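Local coordinates for protein succinate-semialdehyde dehydrogenase (NAD(P)(+)) (Marinobacter aquaeolei, PDB 3RH9) that probably oxidises succinate semialdehyde to succinate with a nicotinamide cofactor, at residues P69-T72 / R73-W76; F117-C120 / A121-S125; G239-L242 / I243-A247; E404-D407 / A408-T412. One frame throughout, in Å; residues are numbered along the deposited sequence.

In the fold
All four contacts of this aldehyde dehydrogenase subunit are local, each made within one helix or at its end. Interactions 1 and 2 are neighbours, with centres 10 Å apart: R74 NH2 of helix 70-86 lies 3.2 Å from A121 O of helix 103-123, probably a hydrogen bond, and I124 packs beside R73 and R74. Interaction 3, on helix 236-245, lies about 31 Å from interaction 2 between centres, yet both touch the second subunit. It comes nearest the predicted active-site residue E256, whose side chain is about 10 Å from the G239 position. Interaction 4 closes helix 402-409, beside the sheet holding strands 295-299 and 393-399; its nearest atoms are about 9 Å from interaction 3.

Interaction 1 (P69-T72 / R73-W76); sequences PIET and RRKW
E71 and R74 run side by side on the outside of the first helical turn and meet in a salt bridge, R74 NH1 to E71 OE2 at 2.7 Å. The oxygen is met on its syn side and lies close to the guanidinium plane, the two flat groups being only 20° apart. The glutamate chain bends at chi2 (-49°), which brings its carboxylate alongside the arginine. R74 NH2 is taken by A121 O of the neighbouring helix, so this guanidinium serves two helices. The guanidinium of R73 lies with one face over I70 CA, while NE bonds to W68 O and NH1 to A173 O. A long, multidentate arginine suits a place where several backbone carbonyls need donors. T72 O accepts W76 N at 3.2 Å, in the carbonyl plane; the same oxygen stands 3.4 Å above the indole plane of W76, near its rim. K75 N bonds to E71 O at 3.1 Å and only weakly to T72 O, and K75 NZ finds its charge partner in D79. P69 lacks an amide hydrogen, but its O accepts R73 N at 3.2 Å, the first i to i+4 bond of the helix, with P69 at its N-cap: a helix N-terminus.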
# COMPACT_ATOMS: atom_id res chain seq x y z
N PRO A 69 4.59 26.28 -0.83
CA PRO A 69 3.28 26.57 -0.23
C PRO A 69 2.15 26.01 -1.07
O PRO A 69 2.28 25.98 -2.30
CB PRO A 69 3.23 28.11 -0.23
CG PRO A 69 4.64 28.57 -0.52
CD PRO A 69 5.25 27.49 -1.35
N ILE A 70 1.06 25.59 -0.43
CA ILE A 70 -0.04 24.92 -1.13
C ILE A 70 -0.61 25.70 -2.32
O ILE A 70 -1.08 25.09 -3.27
CB ILE A 70 -1.19 24.56 -0.17
CG1 ILE A 70 -2.21 23.67 -0.87
CG2 ILE A 70 -1.87 25.81 0.33
CD1 ILE A 70 -2.98 22.77 0.07
N GLU A 71 -0.55 27.03 -2.27
CA GLU A 71 -0.99 27.87 -3.40
C GLU A 71 0.00 27.84 -4.55
O GLU A 71 -0.39 27.95 -5.71
CB GLU A 71 -1.22 29.32 -2.97
CG GLU A 71 -2.46 29.49 -2.12
CD GLU A 71 -3.69 28.81 -2.73
OE1 GLU A 71 -3.93 29.00 -3.94
OE2 GLU A 71 -4.40 28.10 -1.99
N THR A 72 1.28 27.71 -4.22
CA THR A 72 2.28 27.57 -5.27
C THR A 72 2.01 26.28 -6.05
O THR A 72 1.92 26.31 -7.28
CB THR A 72 3.71 27.57 -4.73
OG1 THR A 72 4.04 28.88 -4.26
CG2 THR A 72 4.69 27.21 -5.82
N ARG A 73 1.89 25.17 -5.34
CA ARG A 73 1.63 23.88 -5.96
C ARG A 73 0.33 23.91 -6.76
O ARG A 73 0.24 23.36 -7.85
CB ARG A 73 1.55 22.78 -4.90
CG ARG A 73 2.88 22.31 -4.36
CD ARG A 73 2.65 21.25 -3.30
NE ARG A 73 2.57 21.89 -1.99
CZ ARG A 73 1.88 21.44 -0.95
NH1 ARG A 73 1.16 20.31 -1.02
NH2 ARG A 73 1.91 22.13 0.19
N ARG A 74 -0.67 24.57 -6.20
CA ARG A 74 -1.97 24.75 -6.86
C ARG A 74 -1.83 25.42 -8.23
O ARG A 74 -2.49 25.04 -9.19
CB ARG A 74 -2.88 25.54 -5.93
CG ARG A 74 -4.18 26.02 -6.51
CD ARG A 74 -5.01 26.58 -5.37
NE ARG A 74 -6.03 25.63 -5.00
CZ ARG A 74 -6.43 25.38 -3.76
NH1 ARG A 74 -5.89 26.01 -2.73
NH2 ARG A 74 -7.36 24.46 -3.56
N LYS A 75 -0.95 26.41 -8.31
CA LYS A 75 -0.70 27.14 -9.55
C LYS A 75 -0.03 26.27 -10.61
O LYS A 75 -0.38 26.36 -11.80
CB LYS A 75 0.14 28.40 -9.27
CG LYS A 75 0.25 29.37 -10.44
CD LYS A 75 -1.14 29.72 -10.99
CE LYS A 75 -1.18 31.10 -11.66
NZ LYS A 75 -0.17 31.24 -12.76
N TRP A 76 0.92 25.42 -10.19
CA TRP A 76 1.55 24.46 -11.11
C TRP A 76 0.51 23.58 -11.80
O TRP A 76 0.48 23.46 -13.02
CB TRP A 76 2.48 23.52 -10.36
CG TRP A 76 3.57 24.14 -9.58
CD1 TRP A 76 4.08 25.38 -9.75
CD2 TRP A 76 4.33 23.52 -8.53
NE1 TRP A 76 5.09 25.59 -8.85
CE2 TRP A 76 5.27 24.47 -8.09
CE3 TRP A 76 4.30 22.26 -7.91
CZ2 TRP A 76 6.18 24.20 -7.06
CZ3 TRP A 76 5.20 21.99 -6.89
CH2 TRP A 76 6.13 22.95 -6.47

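Interaction 2 (F117-C120 / A121-S125); sequences FDYC and AKHIS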
# COMPACT_ATOMS: atom_id res chain seq x y z
N PHE A 117 -5.25 17.00 -13.50
CA PHE A 117 -4.61 18.19 -12.98
C PHE A 117 -5.64 19.16 -12.46
O PHE A 117 -5.45 19.79 -11.42
CB PHE A 117 -3.73 18.80 -14.07
CG PHE A 117 -2.44 18.08 -14.24
CD1 PHE A 117 -2.27 17.19 -15.28
CD2 PHE A 117 -1.40 18.26 -13.34
CE1 PHE A 117 -1.07 16.52 -15.42
CE2 PHE A 117 -0.22 17.58 -13.48
CZ PHE A 117 -0.04 16.72 -14.52
N ASP A 118 -6.75 19.27 -13.16
CA ASP A 118 -7.81 20.14 -12.71
C ASP A 118 -8.32 19.63 -11.38
O ASP A 118 -8.52 20.38 -10.44
CB ASP A 118 -8.96 20.21 -13.72
CG ASP A 118 -9.99 21.27 -13.35
OD1 ASP A 118 -9.59 22.44 -13.09
OD2 ASP A 118 -11.19 20.95 -13.32
N TYR A 119 -8.54 18.32 -11.31
CA TYR A 119 -9.18 17.78 -10.14
C TYR A 119 -8.27 17.92 -8.93
O TYR A 119 -8.72 18.19 -7.82
CB TYR A 119 -9.61 16.34 -10.36
CG TYR A 119 -10.12 15.74 -9.10
CD1 TYR A 119 -9.26 15.10 -8.22
CD2 TYR A 119 -11.47 15.83 -8.77
CE1 TYR A 119 -9.73 14.56 -7.04
CE2 TYR A 119 -11.95 15.28 -7.58
CZ TYR A 119 -11.07 14.66 -6.73
OH TYR A 119 -11.52 14.11 -5.56
N CYS A 120 -6.97 17.76 -9.16
CA CYS A 120 -6.00 17.89 -8.08
C CYS A 120 -5.81 19.32 -7.60
O CYS A 120 -5.52 19.56 -6.43
CB CYS A 120 -4.66 17.29 -8.49
SG CYS A 120 -4.63 15.53 -8.24
N ALA A 121 -5.97 20.28 -8.51
CA ALA A 121 -5.94 21.68 -8.10
C ALA A 121 -7.15 22.00 -7.21
O ALA A 121 -7.01 22.61 -6.15
CB ALA A 121 -5.89 22.59 -9.31
N LYS A 122 -8.33 21.56 -7.63
CA LYS A 122 -9.51 21.82 -6.83
C LYS A 122 -9.44 21.15 -5.47
O LYS A 122 -9.91 21.70 -4.49
CB LYS A 122 -10.78 21.40 -7.55
CG LYS A 122 -11.10 22.28 -8.74
CD LYS A 122 -12.17 21.68 -9.64
CE LYS A 122 -12.34 22.52 -10.91
NZ LYS A 122 -13.50 22.03 -11.71
N HIS A 123 -8.82 19.98 -5.39
CA HIS A 123 -8.87 19.22 -4.14
C HIS A 123 -7.57 19.12 -3.35
O HIS A 123 -7.50 18.40 -2.35
CB HIS A 123 -9.43 17.83 -4.39
CG HIS A 123 -10.81 17.85 -4.97
ND1 HIS A 123 -11.94 17.83 -4.19
CD2 HIS A 123 -11.24 17.93 -6.25
CE1 HIS A 123 -13.01 17.87 -4.97
NE2 HIS A 123 -12.61 17.92 -6.22
N ILE A 124 -6.55 19.84 -3.78
CA ILE A 124 -5.26 19.83 -3.11
C ILE A 124 -5.40 20.08 -1.59
O ILE A 124 -4.55 19.64 -0.79
CB ILE A 124 -4.31 20.85 -3.76
CG1 ILE A 124 -2.89 20.69 -3.22
CG2 ILE A 124 -4.81 22.28 -3.55
CD1 ILE A 124 -1.86 21.49 -4.01
N SER A 125 -6.46 20.78 -1.19
CA SER A 125 -6.62 21.14 0.23
C SER A 125 -6.84 19.92 1.10
O SER A 125 -6.69 19.98 2.32
CB SER A 125 -7.76 22.14 0.42
OG SER A 125 -7.25 23.46 0.37
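The rings of Y119 and H123, one helical turn apart, form an offset stack with centroids 4.0 Å apart and planes inclined by 27°. H123 CD2 lies over one face of the tyrosine, displaced toward its rim, and Y119 CZ correspondingly covers one face of the imidazole. At the imidazole edge, in its plane, sits Y119 O. Y119 CG stands anti to the backbone N (chi1 173°), whereas H123 CG is anti to the carbonyl carbon (chi1 -59°); these different choices bring the two rings together across one turn. Flat aromatic groups suit this i to i+4 spacing because they can overlap without displacing the backbone, and H123 N still bonds to Y119 O at 3.0 Å. With an alanine here in place of Y119, one face of the imidazole would probably lose its cover and H123 be freer to turn.

On another side of the helix, the extended chain of K122 carries NZ to D118 OD2 at 3.0 Å, a salt bridge whose hydrogen bond is weak. The aspartate's stronger partner is R81, which takes OD1, so the short acid stands between two basic groups and probably keeps its negative charge. The small A121 packs its CB 3.5 Å from F117 O.

F117 reaches L77 and I80 of helix 70-86 as well as L168 and L172 of helix 162-174. C120 fits against S169 of helix 162-174 and L471 of helix 467-471, while both stacked rings also pack on E134 of the second subunit.

Interaction 3 (G239-L242 / I243-A247); sequences GRKL and IVDTA
K241 and D245 lie one turn apart on helix 236-245, the crossover helix of a beta-alpha-beta unit between parallel strands 229-233 and 252-256. Their side chains slant across one another: the lysine stretches out with CG anti to its N (chi1 -158°) and bends only at its last torsion, chi4 -52°, which hooks NZ back to D245 OD2 at 2.9 Å. The aspartate offers the syn lone pair of that oxygen. The lysine's methylenes also run past the same atom, CG standing 3.6 Å from OD2. A long chain paired with a short one suits this spacing, since the lysine can span the turn and the aspartate needs only to stay near the backbone. An asparagine in place of D245 would probably leave the ammonium of K241 without its charge partner and freer to swing.

The other side chains face neighbouring elements and the second subunit, I243 doing both. L242 touches C222 of helix 214-223, and I243 lies on L253 and L255 of strand 252-256 while also meeting I243 of the second subunit. R240 finds its partners outside the turn, NE bonding to E248 O of the second subunit and NH2 forming a salt bridge with E413. Branched I243 sets CG1 beside G239 O, the oxygen that also accepts the backbone bond from I243 N.

At the C-terminal end T246 leaves helical geometry, and its hydroxyl satisfies a carbonyl of the last turn: OG1 donates to L242 O at 2.7 Å, while T246 N adds a weak bond to the same oxygen.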
# COMPACT_ATOMS: atom_id res chain seq x y z
N GLY A 239 5.75 -5.66 -12.93
CA GLY A 239 5.22 -5.29 -11.64
C GLY A 239 5.65 -6.24 -10.53
O GLY A 239 6.03 -5.79 -9.44
N ARG A 240 5.60 -7.54 -10.80
CA ARG A 240 6.02 -8.52 -9.80
C ARG A 240 7.50 -8.36 -9.51
O ARG A 240 7.95 -8.57 -8.38
CB ARG A 240 5.74 -9.93 -10.28
CG ARG A 240 4.30 -10.40 -10.08
CD ARG A 240 3.91 -11.45 -11.11
NE ARG A 240 2.55 -11.92 -10.89
CZ ARG A 240 1.78 -12.44 -11.83
NH1 ARG A 240 2.23 -12.53 -13.08
NH2 ARG A 240 0.55 -12.85 -11.53
N LYS A 241 8.25 -7.99 -10.55
CA LYS A 241 9.69 -7.91 -10.43
C LYS A 241 10.04 -6.69 -9.61
O LYS A 241 10.99 -6.71 -8.82
CB LYS A 241 10.35 -7.84 -11.80
CG LYS A 241 11.81 -8.29 -11.78
CD LYS A 241 12.59 -7.76 -12.99
CE LYS A 241 13.93 -8.43 -13.13
NZ LYS A 241 14.70 -8.36 -11.87
N LEU A 242 9.27 -5.62 -9.79
CA LEU A 242 9.48 -4.42 -9.00
C LEU A 242 9.28 -4.71 -7.53
O LEU A 242 10.00 -4.20 -6.68
CB LEU A 242 8.50 -3.33 -9.41
CG LEU A 242 8.81 -2.58 -10.69
CD1 LEU A 242 7.93 -1.32 -10.73
CD2 LEU A 242 10.30 -2.24 -10.73
N ILE A 243 8.26 -5.52 -7.24
CA ILE A 243 7.94 -5.79 -5.85
C ILE A 243 9.14 -6.47 -5.23
O ILE A 243 9.62 -6.05 -4.19
CB ILE A 243 6.67 -6.67 -5.71
CG1 ILE A 243 5.46 -5.99 -6.36
CG2 ILE A 243 6.38 -6.99 -4.25
CD1 ILE A 243 4.24 -6.82 -6.31
N VAL A 244 9.64 -7.50 -5.89
CA VAL A 244 10.79 -8.24 -5.42
C VAL A 244 12.02 -7.35 -5.31
O VAL A 244 12.74 -7.38 -4.32
CB VAL A 244 11.10 -9.41 -6.37
CG1 VAL A 244 12.53 -9.98 -6.13
CG2 VAL A 244 10.03 -10.50 -6.25
N ASP A 245 12.27 -6.55 -6.34
CA ASP A 245 13.50 -5.76 -6.38
C ASP A 245 13.48 -4.57 -5.43
O ASP A 245 14.50 -3.93 -5.25
CB ASP A 245 13.79 -5.28 -7.81
CG ASP A 245 14.31 -6.40 -8.70
OD1 ASP A 245 14.90 -7.38 -8.18
OD2 ASP A 245 14.11 -6.31 -9.93
N THR A 246 12.33 -4.26 -4.84
CA THR A 246 12.31 -3.16 -3.88
C THR A 246 11.99 -3.61 -2.47
O THR A 246 11.77 -2.78 -1.60
CB THR A 246 11.29 -2.07 -4.24
OG1 THR A 246 10.02 -2.67 -4.50
CG2 THR A 246 11.75 -1.26 -5.46
N ALA A 247 11.99 -4.91 -2.25
CA ALA A 247 11.57 -5.42 -0.96
C ALA A 247 12.53 -5.08 0.17
O ALA A 247 12.12 -4.86 1.29
CB ALA A 247 11.34 -6.92 -1.02

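Interaction 4 (E404-D407 / A408-T412); sequences EVID and AGNDT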
# COMPACT_ATOMS: atom_id res chain seq x y z
N GLU A 404 -23.74 -17.85 -11.11
CA GLU A 404 -22.81 -18.45 -12.06
C GLU A 404 -21.91 -17.42 -12.76
O GLU A 404 -20.71 -17.65 -12.91
CB GLU A 404 -23.58 -19.26 -13.10
CG GLU A 404 -22.84 -19.42 -14.42
CD GLU A 404 -23.70 -20.06 -15.52
OE1 GLU A 404 -24.92 -19.74 -15.60
OE2 GLU A 404 -23.16 -20.88 -16.29
N VAL A 405 -22.50 -16.30 -13.20
CA VAL A 405 -21.76 -15.29 -13.95
C VAL A 405 -20.84 -14.46 -13.06
O VAL A 405 -19.84 -13.92 -13.53
CB VAL A 405 -22.69 -14.35 -14.76
CG1 VAL A 405 -23.32 -13.30 -13.86
CG2 VAL A 405 -21.93 -13.68 -15.90
N ILE A 406 -21.18 -14.35 -11.78
CA ILE A 406 -20.31 -13.67 -10.83
C ILE A 406 -19.07 -14.53 -10.54
O ILE A 406 -17.96 -14.02 -10.55
CB ILE A 406 -21.02 -13.32 -9.52
CG1 ILE A 406 -21.91 -12.09 -9.71
CG2 ILE A 406 -20.00 -13.09 -8.41
CD1 ILE A 406 -22.88 -11.87 -8.56
N ASP A 407 -19.26 -15.83 -10.31
CA ASP A 407 -18.10 -16.68 -10.13
C ASP A 407 -17.28 -16.68 -11.42
O ASP A 407 -16.05 -16.71 -11.38
CB ASP A 407 -18.50 -18.11 -9.73
CG ASP A 407 -19.00 -18.19 -8.30
OD1 ASP A 407 -18.80 -17.22 -7.53
OD2 ASP A 407 -19.61 -19.22 -7.93
N ALA A 408 -17.96 -16.61 -12.56
CA ALA A 408 -17.28 -16.67 -13.83
C ALA A 408 -16.42 -15.43 -14.00
O ALA A 408 -15.28 -15.51 -14.45
CB ALA A 408 -18.28 -16.79 -14.94
N GLY A 409 -16.97 -14.27 -13.62
CA GLY A 409 -16.25 -13.02 -13.71
C GLY A 409 -15.03 -12.96 -12.81
O GLY A 409 -14.03 -12.31 -13.14
N ASN A 410 -15.11 -13.64 -11.68
CA ASN A 410 -14.03 -13.62 -10.71
C ASN A 410 -12.99 -14.68 -11.02
O ASN A 410 -11.98 -14.80 -10.32
CB ASN A 410 -14.56 -13.81 -9.30
CG ASN A 410 -15.30 -12.59 -8.78
OD1 ASN A 410 -16.21 -12.71 -7.96
ND2 ASN A 410 -14.91 -11.42 -9.24
N ASP A 411 -13.24 -15.45 -12.07
CA ASP A 411 -12.41 -16.61 -12.39
C ASP A 411 -11.14 -16.16 -13.13
O ASP A 411 -10.95 -16.43 -14.32
CB ASP A 411 -13.22 -17.60 -13.20
CG ASP A 411 -12.41 -18.78 -13.67
OD1 ASP A 411 -11.54 -19.25 -12.89
OD2 ASP A 411 -12.64 -19.23 -14.82
N THR A 412 -10.28 -15.45 -12.40
CA THR A 412 -9.12 -14.77 -12.97
C THR A 412 -8.20 -14.32 -11.85
O THR A 412 -8.64 -14.15 -10.72
CB THR A 412 -9.54 -13.53 -13.85
OG1 THR A 412 -8.42 -12.65 -14.04
CG2 THR A 412 -10.70 -12.76 -13.20
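V405 O accepts G409 N at 2.9 Å, the shortest of the i to i+4 bonds in this closing turn of helix 402-409. Two further bonds continue the pattern: A408 N to E404 O at 3.0 Å, and N410 N to I406 O at 3.1 Å. N410 N also makes a weak bond to D407 O, so its hydrogen is shared between successive carbonyls as the helix runs out.

Side chains add packing more than polar grip. A408 sets its CB 3.3 Å from E404 O; a methyl group is small enough to sit against the backbone of the preceding turn. N410 runs alongside I406, both pointing the same way, and its CB is 3.6 Å from I406 O. With N410 CG anti to its own carbonyl carbon (chi1 -72°), that atom is set beside the backbone N and near I406 O. D411 follows with CB 3.5 Å from D407 O, and its N bonds to A408 O. D411 is the centre of an inverse gamma turn, T412 N returning to N410 O at 2.8 Å, and the chain thus turns tightly just after the helix.

R295 of strand 295-299 reaches G409 O with NH2, giving a charged donor to a carbonyl at the helix end. V405, a hydrophobic branched residue, is buried against F297 of that strand, F399 of strand 393-399 and F266, while A408 and D411 rest on Y385 of helix 383-386.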